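Membrane-bound lytic murein transglycosylase A (Burkholderia pseudomallei, PDB 6QK4) probably cleaves the beta-1,4 linkage between MurNAc and GlcNAc in peptidoglycan, forming a 1,6-anhydro bond in the MurNAc residue. Local coordinates at residues 112-115 with 120-123; 172-177 with 182-187. One frame throughout, in Å; residues are numbered along the deposited sequence.

How the interactions relate
Both contacts lie within the MltA-specific insert domain, their centres 12 Å apart, and they share one run of strands, since strand 101-114 pairs in parallel with strand 173-177. Interaction 1 sits toward the periphery, about 24 Å from the centre of the chain and partly buried. There a strand end is overlaid by one aromatic ring from a loop, and the contact is packing alone. Interaction 2, about 15 Å from that centre, is a buried beta hairpin stitched by four backbone hydrogen bonds, with a face of two arginines and two valines and an apolar face. The two meet directly, with Gly-113 N probably hydrogen-bonded to Val-176 O and Leu-177 packing on Gly-113 and Arg-115.

Interaction 1 of 2, residues 112-115 with 120-123; sequences HGSR and PYQY
Ser-114, whose CB rests against the ring of Tyr-121, has the main hydrogen bond of its hydroxyl OG with the backbone O of Val-116, and Asp-178 OD1 is a second, weak partner. The setting is the end of strand 101-114 and the loop that turns back from it toward strand 123-126; Tyr-121 is the centre of an inverse gamma turn in that loop. A chi1 of 177° turns the serine OG away from its backbone N and leaves CB against the ring, 3.6 Å from Tyr-121 CD2, while the polar end serves the bonds outside the contact. Otherwise the ring lies directly on the Gly-113 backbone. Gly-113 C is 3.5 Å above the plane of the Tyr-121 ring, displaced toward its rim, and Gly-113 CA comes to 3.4 Å from Tyr-121 CD1. On the opposite face Pro-120 CG stands over the ring centre, so the aromatic is sandwiched between the strand and its own preceding residue. Next along the loop, Gln-122 and Tyr-123 form a classic beta bulge facing Val-158 of strand 154-158, which also pairs with strand 101-114. At the edge of the ring, near its plane, the carbonyl O of His-112 approaches Tyr-121 CE1 to 3.5 Å.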
ATOM      1  N   HIS A 112       7.952  -7.846  13.422  1.00 35.86           N
ATOM      2  CA  HIS A 112       8.252  -9.144  14.006  1.00 35.83           C
ATOM      3  C   HIS A 112       8.139  -9.031  15.516  1.00 29.91           C
ATOM      4  O   HIS A 112       8.761  -8.166  16.106  1.00 32.60           O
ATOM      5  CB  HIS A 112       9.650  -9.583  13.608  1.00 39.67           C
ATOM      6  CG  HIS A 112       9.777  -9.793  12.143  1.00 45.78           C
ATOM      7  ND1 HIS A 112      10.273  -8.829  11.292  1.00 47.23           N
ATOM      8  CD2 HIS A 112       9.385 -10.830  11.362  1.00 46.76           C
ATOM      9  CE1 HIS A 112      10.205  -9.276  10.049  1.00 46.93           C
ATOM     10  NE2 HIS A 112       9.658 -10.479  10.064  1.00 47.12           N
ATOM     11  N   GLY A 113       7.355  -9.901  16.127  1.00 34.21           N
ATOM     12  CA  GLY A 113       7.099  -9.774  17.537  1.00 35.19           C
ATOM     13  C   GLY A 113       6.891 -11.108  18.230  1.00 38.58           C
ATOM     14  O   GLY A 113       7.127 -12.186  17.659  1.00 39.45           O
ATOM     15  N   SER A 114       6.460 -11.012  19.483  1.00 38.13           N
ATOM     16  CA  SER A 114       6.176 -12.144  20.344  1.00 39.99           C
ATOM     17  C   SER A 114       5.019 -11.732  21.240  1.00 38.99           C
ATOM     18  O   SER A 114       4.897 -10.561  21.598  1.00 38.04           O
ATOM     19  CB  SER A 114       7.397 -12.510  21.223  1.00 42.48           C
ATOM     20  OG  SER A 114       7.071 -13.591  22.114  1.00 46.04           O
ATOM     21  N   ARG A 115       4.238 -12.720  21.696  1.00 42.11           N
ATOM     22  CA  ARG A 115       3.200 -12.443  22.683  1.00 40.05           C
ATOM     23  C   ARG A 115       3.758 -12.205  24.081  1.00 43.91           C
ATOM     24  O   ARG A 115       3.045 -11.673  24.950  1.00 44.51           O
ATOM     25  CB  ARG A 115       2.182 -13.590  22.692  1.00 40.35           C
ATOM     26  CG  ARG A 115       1.480 -13.844  21.336  1.00 45.38           C
ATOM     27  CD  ARG A 115       0.421 -14.955  21.431  1.00 51.61           C
ATOM     28  NE  ARG A 115      -0.336 -15.062  20.182  1.00 53.07           N
ATOM     29  CZ  ARG A 115      -1.427 -14.349  19.900  1.00 52.76           C
ATOM     30  NH1 ARG A 115      -1.918 -13.486  20.776  1.00 54.28           N
ATOM     31  NH2 ARG A 115      -2.016 -14.481  18.726  1.00 51.78           N
ATOM     32  N   PRO A 120      14.700 -10.238  21.558  1.00 46.68           N
ATOM     33  CA  PRO A 120      14.710  -8.921  20.901  1.00 44.93           C
ATOM     34  C   PRO A 120      13.361  -8.215  20.995  1.00 43.29           C
ATOM     35  O   PRO A 120      13.277  -6.999  20.744  1.00 40.63           O
ATOM     36  CB  PRO A 120      15.095  -9.259  19.447  1.00 44.82           C
ATOM     37  CG  PRO A 120      14.451 -10.642  19.228  1.00 43.00           C
ATOM     38  CD  PRO A 120      14.573 -11.341  20.595  1.00 44.87           C
ATOM     39  N   TYR A 121      12.326  -8.924  21.445  1.00 41.95           N
ATOM     40  CA  TYR A 121      10.960  -8.406  21.445  1.00 40.00           C
ATOM     41  C   TYR A 121      10.750  -7.562  22.699  1.00 37.27           C
ATOM     42  O   TYR A 121      10.241  -8.026  23.718  1.00 40.31           O
ATOM     43  CB  TYR A 121       9.988  -9.571  21.359  1.00 36.78           C
ATOM     44  CG  TYR A 121      10.306 -10.447  20.182  1.00 42.50           C
ATOM     45  CD1 TYR A 121      10.198  -9.942  18.898  1.00 39.99           C
ATOM     46  CD2 TYR A 121      10.755 -11.751  20.346  1.00 43.54           C
ATOM     47  CE1 TYR A 121      10.477 -10.717  17.787  1.00 43.79           C
ATOM     48  CE2 TYR A 121      11.055 -12.538  19.233  1.00 45.69           C
ATOM     49  CZ  TYR A 121      10.910 -12.015  17.957  1.00 46.66           C
ATOM     50  OH  TYR A 121      11.177 -12.768  16.826  1.00 48.72           O
ATOM     51  N   GLN A 122      11.136  -6.276  22.630  1.00 34.08           N
ATOM     52  CA  GLN A 122      11.141  -5.454  23.844  1.00 35.56           C
ATOM     53  C   GLN A 122      10.277  -4.191  23.809  1.00 37.28           C
ATOM     54  O   GLN A 122      10.314  -3.410  24.779  1.00 36.21           O
ATOM     55  CB  GLN A 122      12.579  -5.030  24.206  1.00 41.08           C
ATOM     56  CG  GLN A 122      13.554  -6.186  24.467  1.00 44.47           C
ATOM     57  CD  GLN A 122      13.232  -7.010  25.734  1.00 46.07           C
ATOM     58  OE1 GLN A 122      12.738  -6.470  26.746  1.00 39.97           O
ATOM     59  NE2 GLN A 122      13.489  -8.337  25.659  1.00 46.80           N
ATOM     60  N   TYR A 123       9.510  -3.958  22.739  1.00 35.39           N
ATOM     61  CA  TYR A 123       8.799  -2.698  22.521  1.00 36.85           C
ATOM     62  C   TYR A 123       7.329  -3.003  22.299  1.00 31.97           C
ATOM     63  O   TYR A 123       6.994  -3.631  21.303  1.00 32.80           O
ATOM     64  CB  TYR A 123       9.372  -1.967  21.301  1.00 37.77           C
ATOM     65  CG  TYR A 123      10.860  -1.821  21.421  1.00 35.97           C
ATOM     66  CD1 TYR A 123      11.397  -0.794  22.160  1.00 37.30           C
ATOM     67  CD2 TYR A 123      11.726  -2.725  20.816  1.00 36.87           C
ATOM     68  CE1 TYR A 123      12.761  -0.649  22.279  1.00 39.50           C
ATOM     69  CE2 TYR A 123      13.114  -2.605  20.971  1.00 38.54           C
ATOM     70  CZ  TYR A 123      13.605  -1.562  21.673  1.00 40.12           C
ATOM     71  OH  TYR A 123      14.980  -1.417  21.793  1.00 44.46           O
TER

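Interaction 2 of 2, residues 172-177 with 182-187; sequences SGRVVL and VMRVGY
Gly-173 with Val-185 and, two residues along each strand toward the turn, Val-175 with Met-183 are the hydrogen-bonded pairs of an antiparallel beta hairpin whose strands 173-177 and 182-187 run at 154° to each other. Each pair is joined by two reciprocal backbone N-H...O bonds, four in all, and Val-175 N to Met-183 O measures 2.8 Å. Between the two pairs the CA of Arg-174 makes a CA-H...O contact with Met-183 O. At the next non-hydrogen-bonded pair, Val-176 with Val-182, the CA of Val-182 makes another with Val-175 O. The outer edges are also paired, strand 173-177 with strand 101-114 and strand 182-190 with strand 240-244, so both hairpin strands have a further strand neighbour.

Apolar packing fills the face of Val-175, Met-183 and Val-185, turned to Val-158 and Leu-155 of strand 154-158. Leu-177 CD1 reaches Met-183 CB at 4.1 Å, the two side chains crossing at a slant. Val-185 CG2 lies over the backbone of side-chain-less Gly-173, 3.5 Å from its O.

The other face carries two arginines beside Val-176 and Val-182. Arg-174 and Arg-184 lie alongside each other and point the same way, their guanidinium planes 82° apart, with Arg-174 NH2 at the edge of the Arg-184 group, 3.7 Å from its NE. The two like charges probably repel; Arg-174 NH1 is held by the backbone O of Asp-257. The Arg-174 chain bends at chi3 (-5°), nearly eclipsed, and its NE is buried with no partner in the model. Val-182 CG1 touches both arginines, 3.7 Å from Arg-174 CG and over the centre of the Arg-184 guanidinium.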
ATOM      1  N   SER A 172      -2.488   0.294  11.123  1.00 29.08           N
ATOM      2  CA  SER A 172      -2.807  -1.111  10.995  1.00 27.44           C
ATOM      3  C   SER A 172      -1.660  -1.837  10.301  1.00 26.15           C
ATOM      4  O   SER A 172      -0.852  -1.225   9.592  1.00 29.32           O
ATOM      5  CB  SER A 172      -4.121  -1.285  10.221  1.00 28.67           C
ATOM      6  OG  SER A 172      -3.962  -0.876   8.871  1.00 33.60           O
ATOM      7  N   GLY A 173      -1.597  -3.152  10.505  1.00 27.58           N
ATOM      8  CA  GLY A 173      -0.546  -3.926   9.850  1.00 26.72           C
ATOM      9  C   GLY A 173      -0.524  -5.335  10.399  1.00 26.34           C
ATOM     10  O   GLY A 173      -1.485  -5.783  11.030  1.00 30.97           O
ATOM     11  N   ARG A 174       0.567  -6.033  10.150  1.00 27.62           N
ATOM     12  CA  ARG A 174       0.633  -7.429  10.551  1.00 31.76           C
ATOM     13  C   ARG A 174       1.922  -7.677  11.330  1.00 29.12           C
ATOM     14  O   ARG A 174       2.960  -7.069  11.064  1.00 29.89           O
ATOM     15  CB  ARG A 174       0.523  -8.351   9.323  1.00 40.00           C
ATOM     16  CG  ARG A 174       1.666  -9.271   9.119  1.00 45.60           C
ATOM     17  CD  ARG A 174       1.661  -9.856   7.723  1.00 47.15           C
ATOM     18  NE  ARG A 174       0.503  -9.500   6.917  1.00 46.95           N
ATOM     19  CZ  ARG A 174       0.145 -10.196   5.842  1.00 53.67           C
ATOM     20  NH1 ARG A 174       0.867 -11.257   5.485  1.00 55.47           N
ATOM     21  NH2 ARG A 174      -0.913  -9.841   5.123  1.00 52.53           N
ATOM     22  N   VAL A 175       1.840  -8.549  12.328  1.00 30.36           N
ATOM     23  CA  VAL A 175       2.986  -8.867  13.176  1.00 30.54           C
ATOM     24  C   VAL A 175       3.286 -10.360  13.028  1.00 31.42           C
ATOM     25  O   VAL A 175       2.443 -11.203  13.360  1.00 34.19           O
ATOM     26  CB  VAL A 175       2.715  -8.509  14.647  1.00 27.43           C
ATOM     27  CG1 VAL A 175       3.981  -8.778  15.479  1.00 29.88           C
ATOM     28  CG2 VAL A 175       2.328  -7.025  14.755  1.00 28.95           C
ATOM     29  N   VAL A 176       4.458 -10.676  12.492  1.00 35.06           N
ATOM     30  CA  VAL A 176       4.898 -12.063  12.397  1.00 36.74           C
ATOM     31  C   VAL A 176       5.444 -12.445  13.765  1.00 35.61           C
ATOM     32  O   VAL A 176       6.412 -11.839  14.224  1.00 36.37           O
ATOM     33  CB  VAL A 176       5.969 -12.225  11.315  1.00 41.81           C
ATOM     34  CG1 VAL A 176       6.514 -13.631  11.345  1.00 46.05           C
ATOM     35  CG2 VAL A 176       5.372 -11.890   9.951  1.00 40.88           C
ATOM     36  N   LEU A 177       4.794 -13.408  14.431  1.00 35.90           N
ATOM     37  CA  LEU A 177       5.163 -13.761  15.806  1.00 39.11           C
ATOM     38  C   LEU A 177       6.149 -14.921  15.843  1.00 41.79           C
ATOM     39  O   LEU A 177       6.179 -15.763  14.939  1.00 43.69           O
ATOM     40  CB  LEU A 177       3.946 -14.148  16.639  1.00 39.40           C
ATOM     41  CG  LEU A 177       2.867 -13.080  16.811  1.00 41.37           C
ATOM     42  CD1 LEU A 177       1.612 -13.691  17.432  1.00 43.64           C
ATOM     43  CD2 LEU A 177       3.386 -11.939  17.662  1.00 42.40           C
ATOM     44  N   VAL A 182       0.720 -15.419  12.826  1.00 47.37           N
ATOM     45  CA  VAL A 182       0.680 -14.021  12.387  1.00 45.60           C
ATOM     46  C   VAL A 182      -0.474 -13.334  13.098  1.00 44.15           C
ATOM     47  O   VAL A 182      -1.558 -13.903  13.225  1.00 47.53           O
ATOM     48  CB  VAL A 182       0.532 -13.913  10.854  1.00 44.48           C
ATOM     49  CG1 VAL A 182       0.284 -12.462  10.421  1.00 46.38           C
ATOM     50  CG2 VAL A 182       1.761 -14.428  10.197  1.00 41.26           C
ATOM     51  N   MET A 183      -0.236 -12.134  13.605  1.00 37.22           N
ATOM     52  CA  MET A 183      -1.284 -11.365  14.257  1.00 35.40           C
ATOM     53  C   MET A 183      -1.569 -10.127  13.426  1.00 39.85           C
ATOM     54  O   MET A 183      -0.658  -9.325  13.199  1.00 38.85           O
ATOM     55  CB  MET A 183      -0.838 -10.960  15.660  1.00 37.57           C
ATOM     56  CG  MET A 183      -1.884 -10.213  16.382  1.00 42.09           C
ATOM     57  SD  MET A 183      -1.292  -9.492  17.913  1.00 49.54           S
ATOM     58  CE  MET A 183      -2.755  -8.635  18.284  1.00 52.38           C
ATOM     59  N   ARG A 184      -2.818  -9.950  12.989  1.00 36.58           N
ATOM     60  CA  ARG A 184      -3.193  -8.699  12.324  1.00 38.87           C
ATOM     61  C   ARG A 184      -3.690  -7.695  13.359  1.00 33.17           C
ATOM     62  O   ARG A 184      -4.470  -8.037  14.249  1.00 35.05           O
ATOM     63  CB  ARG A 184      -4.257  -8.938  11.249  1.00 45.52           C
ATOM     64  CG  ARG A 184      -3.804 -10.000  10.289  1.00 54.91           C
ATOM     65  CD  ARG A 184      -4.081  -9.711   8.808  1.00 65.49           C
ATOM     66  NE  ARG A 184      -3.294 -10.583   7.910  1.00 70.54           N
ATOM     67  CZ  ARG A 184      -3.233 -11.917   7.992  1.00 74.03           C
ATOM     68  NH1 ARG A 184      -3.933 -12.582   8.914  1.00 74.55           N
ATOM     69  NH2 ARG A 184      -2.489 -12.599   7.136  1.00 75.45           N
ATOM     70  N   VAL A 185      -3.211  -6.465  13.266  1.00 31.70           N
ATOM     71  CA  VAL A 185      -3.638  -5.421  14.188  1.00 29.84           C
ATOM     72  C   VAL A 185      -4.285  -4.323  13.371  1.00 33.06           C
ATOM     73  O   VAL A 185      -3.881  -4.077  12.231  1.00 33.20           O
ATOM     74  CB  VAL A 185      -2.468  -4.870  15.010  1.00 34.80           C
ATOM     75  CG1 VAL A 185      -1.825  -5.962  15.857  1.00 34.63           C
ATOM     76  CG2 VAL A 185      -1.434  -4.158  14.126  1.00 35.26           C
ATOM     77  N   GLY A 186      -5.314  -3.693  13.947  1.00 33.85           N
ATOM     78  CA  GLY A 186      -5.989  -2.567  13.335  1.00 33.44           C
ATOM     79  C   GLY A 186      -6.200  -1.437  14.327  1.00 35.72           C
ATOM     80  O   GLY A 186      -5.694  -1.493  15.457  1.00 33.21           O
ATOM     81  N   TYR A 187      -6.943  -0.416  13.918  1.00 39.39           N
ATOM     82  CA  TYR A 187      -6.958   0.858  14.623  1.00 41.28           C
ATOM     83  C   TYR A 187      -7.773   0.729  15.900  1.00 38.84           C
ATOM     84  O   TYR A 187      -8.877   0.192  15.886  1.00 41.45           O
ATOM     85  CB  TYR A 187      -7.518   1.952  13.713  1.00 48.15           C
ATOM     86  CG  TYR A 187      -7.709   3.316  14.363  1.00 55.65           C
ATOM     87  CD1 TYR A 187      -6.672   4.275  14.376  1.00 58.57           C
ATOM     88  CD2 TYR A 187      -8.927   3.654  14.969  1.00 58.64           C
ATOM     89  CE1 TYR A 187      -6.857   5.530  14.967  1.00 60.25           C
ATOM     90  CE2 TYR A 187      -9.119   4.914  15.571  1.00 60.14           C
ATOM     91  CZ  TYR A 187      -8.085   5.834  15.564  1.00 62.06           C
ATOM     92  OH  TYR A 187      -8.283   7.064  16.146  1.00 64.28           O
TER